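Local structure of putative surface anchored protein (Clostridium perfringens B, 4NI6) at residues Gly14-Ser27 with Lys130-Pro142. The protein probably forms one Ig-like repeat in the shaft of a clostridial cell-surface adhesin, stabilised by an autocatalytically formed internal Thr-Gln ester cross-link. Residues are numbered along the deposited sequence; the frame is centred on the assembly and turned at random.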
# COMPACT_ATOMS: atom_id res chain seq x y z
N GLY A 14 -9.18 -0.80 -6.71
CA GLY A 14 -8.39 -1.00 -7.91
C GLY A 14 -8.41 -2.49 -8.27
O GLY A 14 -8.82 -3.33 -7.47
N SER A 15 -8.01 -2.83 -9.49
CA SER A 15 -7.77 -4.24 -9.86
C SER A 15 -6.55 -4.26 -10.79
O SER A 15 -6.10 -3.21 -11.24
CB SER A 15 -8.97 -4.83 -10.60
OG SER A 15 -8.88 -4.54 -11.98
N SER A 16 -6.00 -5.44 -11.04
CA SER A 16 -4.83 -5.54 -11.90
C SER A 16 -5.02 -4.97 -13.29
O SER A 16 -4.05 -4.60 -13.96
CB SER A 16 -4.36 -6.99 -12.00
OG SER A 16 -3.02 -7.02 -12.45
N GLU A 17 -6.27 -4.93 -13.76
CA GLU A 17 -6.52 -4.38 -15.08
C GLU A 17 -7.14 -2.99 -15.12
O GLU A 17 -7.28 -2.44 -16.19
CB GLU A 17 -7.34 -5.34 -15.93
CG GLU A 17 -8.73 -5.61 -15.41
CD GLU A 17 -9.52 -6.43 -16.42
OE1 GLU A 17 -9.16 -6.42 -17.62
OE2 GLU A 17 -10.43 -7.16 -16.00
N LYS A 18 -7.47 -2.40 -13.97
CA LYS A 18 -8.14 -1.09 -13.98
C LYS A 18 -7.91 -0.37 -12.67
O LYS A 18 -8.25 -0.89 -11.60
CB LYS A 18 -9.66 -1.25 -14.24
CG LYS A 18 -10.47 0.04 -14.28
CD LYS A 18 -11.96 -0.28 -14.29
CE LYS A 18 -12.83 0.98 -14.25
NZ LYS A 18 -14.28 0.65 -14.35
N GLU A 19 -7.33 0.82 -12.75
CA GLU A 19 -7.13 1.67 -11.58
C GLU A 19 -8.47 2.00 -10.92
O GLU A 19 -9.51 2.06 -11.60
CB GLU A 19 -6.45 2.99 -12.00
CG GLU A 19 -5.10 2.88 -12.71
CD GLU A 19 -5.16 2.65 -14.21
OE1 GLU A 19 -6.26 2.40 -14.79
OE2 GLU A 19 -4.06 2.80 -14.81
N ALA A 20 -8.46 2.24 -9.62
CA ALA A 20 -9.65 2.78 -8.92
C ALA A 20 -9.92 4.19 -9.43
O ALA A 20 -9.05 5.04 -9.37
CB ALA A 20 -9.41 2.83 -7.43
N LEU A 21 -11.13 4.43 -9.93
CA LEU A 21 -11.47 5.74 -10.43
C LEU A 21 -12.29 6.55 -9.42
O LEU A 21 -13.23 6.05 -8.78
CB LEU A 21 -12.27 5.60 -11.73
CG LEU A 21 -11.52 4.98 -12.91
CD1 LEU A 21 -12.39 4.89 -14.15
CD2 LEU A 21 -10.21 5.67 -13.21
N VAL A 22 -11.85 7.78 -9.23
CA VAL A 22 -12.60 8.76 -8.44
C VAL A 22 -13.16 9.82 -9.37
O VAL A 22 -12.41 10.43 -10.11
CB VAL A 22 -11.69 9.46 -7.40
CG1 VAL A 22 -12.50 10.45 -6.56
CG2 VAL A 22 -10.99 8.45 -6.50
N SER A 23 -14.48 9.98 -9.39
CA SER A 23 -15.07 10.95 -10.29
C SER A 23 -14.63 12.35 -9.91
O SER A 23 -14.33 12.64 -8.75
CB SER A 23 -16.59 10.88 -10.30
OG SER A 23 -17.10 11.34 -9.06
N PHE A 24 -14.78 13.25 -10.86
CA PHE A 24 -14.48 14.65 -10.62
C PHE A 24 -15.29 15.19 -9.44
O PHE A 24 -14.73 15.77 -8.51
CB PHE A 24 -14.74 15.46 -11.89
CG PHE A 24 -14.71 16.92 -11.65
CD1 PHE A 24 -13.54 17.57 -11.35
CD2 PHE A 24 -15.85 17.68 -11.81
CE1 PHE A 24 -13.52 18.87 -10.95
CE2 PHE A 24 -15.83 19.03 -11.52
CZ PHE A 24 -14.64 19.65 -11.18
N GLU A 25 -16.60 14.95 -9.43
CA GLU A 25 -17.43 15.42 -8.31
C GLU A 25 -17.04 14.78 -6.95
O GLU A 25 -16.95 15.46 -5.93
CB GLU A 25 -18.91 15.22 -8.62
CG GLU A 25 -19.41 16.01 -9.82
CD GLU A 25 -20.91 15.89 -10.05
OE1 GLU A 25 -21.55 15.08 -9.35
OE2 GLU A 25 -21.44 16.63 -10.91
N ASN A 26 -16.74 13.48 -6.97
CA ASN A 26 -16.41 12.75 -5.74
C ASN A 26 -15.09 13.15 -5.10
O ASN A 26 -14.85 12.92 -3.92
CB ASN A 26 -16.43 11.24 -6.00
CG ASN A 26 -17.83 10.66 -5.98
OD1 ASN A 26 -18.03 9.51 -5.58
ND2 ASN A 26 -18.80 11.45 -6.43
N SER A 27 -14.26 13.87 -5.87
CA SER A 27 -13.01 14.39 -5.39
C SER A 27 -13.12 15.64 -4.53
O SER A 27 -12.12 16.05 -3.93
CB SER A 27 -12.08 14.68 -6.57
OG SER A 27 -12.43 15.89 -7.22
N LYS A 130 5.04 1.03 -9.18
CA LYS A 130 4.28 2.17 -9.68
C LYS A 130 3.43 1.83 -10.90
O LYS A 130 2.56 2.62 -11.26
CB LYS A 130 5.20 3.34 -9.96
CG LYS A 130 6.11 3.17 -11.17
CD LYS A 130 6.93 4.43 -11.38
CE LYS A 130 8.14 4.21 -12.26
NZ LYS A 130 9.15 5.26 -11.98
N ASN A 131 3.59 0.64 -11.45
CA ASN A 131 2.80 0.17 -12.58
C ASN A 131 1.67 -0.79 -12.20
O ASN A 131 0.96 -1.30 -13.07
CB ASN A 131 3.70 -0.44 -13.68
CG ASN A 131 4.72 0.55 -14.24
OD1 ASN A 131 5.91 0.26 -14.31
ND2 ASN A 131 4.25 1.72 -14.61
N ASP A 132 1.51 -1.08 -10.90
CA ASP A 132 0.48 -2.02 -10.48
C ASP A 132 -0.88 -1.32 -10.37
O ASP A 132 -1.12 -0.56 -9.42
CB ASP A 132 0.86 -2.69 -9.14
CG ASP A 132 -0.18 -3.68 -8.66
OD1 ASP A 132 -1.20 -3.89 -9.36
OD2 ASP A 132 0.07 -4.34 -7.62
N LYS A 133 -1.76 -1.56 -11.34
CA LYS A 133 -3.06 -0.90 -11.35
C LYS A 133 -3.90 -1.20 -10.12
O LYS A 133 -4.79 -0.40 -9.77
CB LYS A 133 -3.83 -1.17 -12.65
CG LYS A 133 -3.11 -0.65 -13.87
CD LYS A 133 -3.90 -0.94 -15.14
CE LYS A 133 -3.31 -0.21 -16.33
NZ LYS A 133 -3.99 -0.56 -17.61
N ALA A 134 -3.70 -2.38 -9.51
CA ALA A 134 -4.50 -2.72 -8.35
C ALA A 134 -4.23 -1.79 -7.18
O ALA A 134 -5.07 -1.67 -6.29
CB ALA A 134 -4.30 -4.18 -7.94
N GLN A 135 -3.05 -1.19 -7.17
CA GLN A 135 -2.61 -0.25 -6.13
C GLN A 135 -2.82 1.20 -6.49
O GLN A 135 -2.37 2.09 -5.78
CB GLN A 135 -1.11 -0.48 -5.81
CG GLN A 135 -0.79 -1.88 -5.34
CD GLN A 135 -1.26 -2.14 -3.93
OE1 GLN A 135 -2.02 -1.43 -3.30
N THR A 136 -3.42 1.45 -7.68
CA THR A 136 -3.45 2.78 -8.28
C THR A 136 -4.88 3.35 -8.29
O THR A 136 -5.82 2.63 -8.50
CB THR A 136 -2.89 2.70 -9.71
OG1 THR A 136 -1.58 2.15 -9.68
CG2 THR A 136 -2.75 4.06 -10.38
N LEU A 137 -4.97 4.67 -8.07
CA LEU A 137 -6.20 5.40 -8.26
C LEU A 137 -5.93 6.56 -9.20
O LEU A 137 -4.85 7.11 -9.24
CB LEU A 137 -6.79 5.82 -6.92
CG LEU A 137 -6.07 6.94 -6.16
CD1 LEU A 137 -6.61 8.32 -6.57
CD2 LEU A 137 -6.12 6.81 -4.65
N ILE A 138 -6.98 6.97 -9.92
CA ILE A 138 -6.93 8.16 -10.78
C ILE A 138 -8.11 9.07 -10.46
O ILE A 138 -9.21 8.55 -10.28
CB ILE A 138 -7.01 7.76 -12.28
CG1 ILE A 138 -5.77 6.96 -12.68
CG2 ILE A 138 -7.14 9.01 -13.16
CD1 ILE A 138 -5.87 6.25 -14.02
N VAL A 139 -7.84 10.35 -10.19
CA VAL A 139 -8.94 11.32 -9.99
C VAL A 139 -9.35 11.96 -11.30
O VAL A 139 -8.47 12.45 -12.00
CB VAL A 139 -8.52 12.40 -9.00
CG1 VAL A 139 -9.73 13.27 -8.68
CG2 VAL A 139 -7.95 11.80 -7.72
N GLU A 140 -10.53 11.55 -11.77
CA GLU A 140 -10.96 11.91 -13.12
C GLU A 140 -11.13 13.43 -13.34
O GLU A 140 -11.52 14.14 -12.43
CB GLU A 140 -12.25 11.17 -13.47
CG GLU A 140 -12.11 9.65 -13.44
CD GLU A 140 -13.44 8.94 -13.62
OE1 GLU A 140 -14.43 9.35 -12.97
OE2 GLU A 140 -13.49 7.99 -14.43
N LYS A 141 -10.80 13.88 -14.55
CA LYS A 141 -11.04 15.27 -14.99
C LYS A 141 -12.50 15.51 -15.40
O LYS A 141 -13.21 14.58 -15.77
CB LYS A 141 -10.13 15.61 -16.17
CG LYS A 141 -8.65 15.53 -15.82
CD LYS A 141 -7.75 16.22 -16.82
CE LYS A 141 -7.73 15.50 -18.16
NZ LYS A 141 -6.49 15.80 -18.93
N PRO A 142 -12.94 16.79 -15.37
CA PRO A 142 -14.37 17.09 -15.55
C PRO A 142 -14.90 16.58 -16.89
O PRO A 142 -14.18 16.73 -17.93
CB PRO A 142 -14.41 18.61 -15.54
CG PRO A 142 -13.23 19.07 -14.77
CD PRO A 142 -12.20 17.94 -14.81
O HOH W 1 -1.51 -3.73 -13.30
O HOH W 2 -1.83 -6.44 -9.90
O HOH W 3 -6.44 1.12 -17.19
O HOH W 4 -15.51 12.61 -13.57
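With CG set opposite its carbonyl carbon (chi1 -58°) and the chain bent at chi2 (85°), E19 lays its methylene groups against T136 and I138, CG lying 3.5 Å from T136 CG2, while its carboxylate turns to the extended chain of K133. The charged ends stay 4.4 Å apart, E19 OE2 to K133 NZ, too far for a salt bridge; a water that donates to E19 OE1 and accepts from K133 NZ joins them instead. Long chains suit this edge, since their carbons pack while their charges meet water. F24, with CG anti to the backbone N (chi1 169°), offers one face to P142, whose CG sits 3.8 Å from the ring centroid in a CH-pi contact; flat ring suits rigid pyrrolidine. Between these ends the backbones pair in parallel: A20 N donates to T136 O, I138 N to A20 O, V22 N to I138 O, and E140 N to V22 O at 2.7 Å. A20, V22, L137 and V139 share the inward face, where V22 and L137 reach A9 of strand 3-9 and A20 CB, a small methyl, lies 4.0 Å from L137 CB. L21 and I138 lie side by side on the other face. Q135 carries the ester link to T5, so this short parallel pair borders the Thr-Gln cross-link that gives T-Q ester bond domains their name, within an Ig-like beta-sandwich.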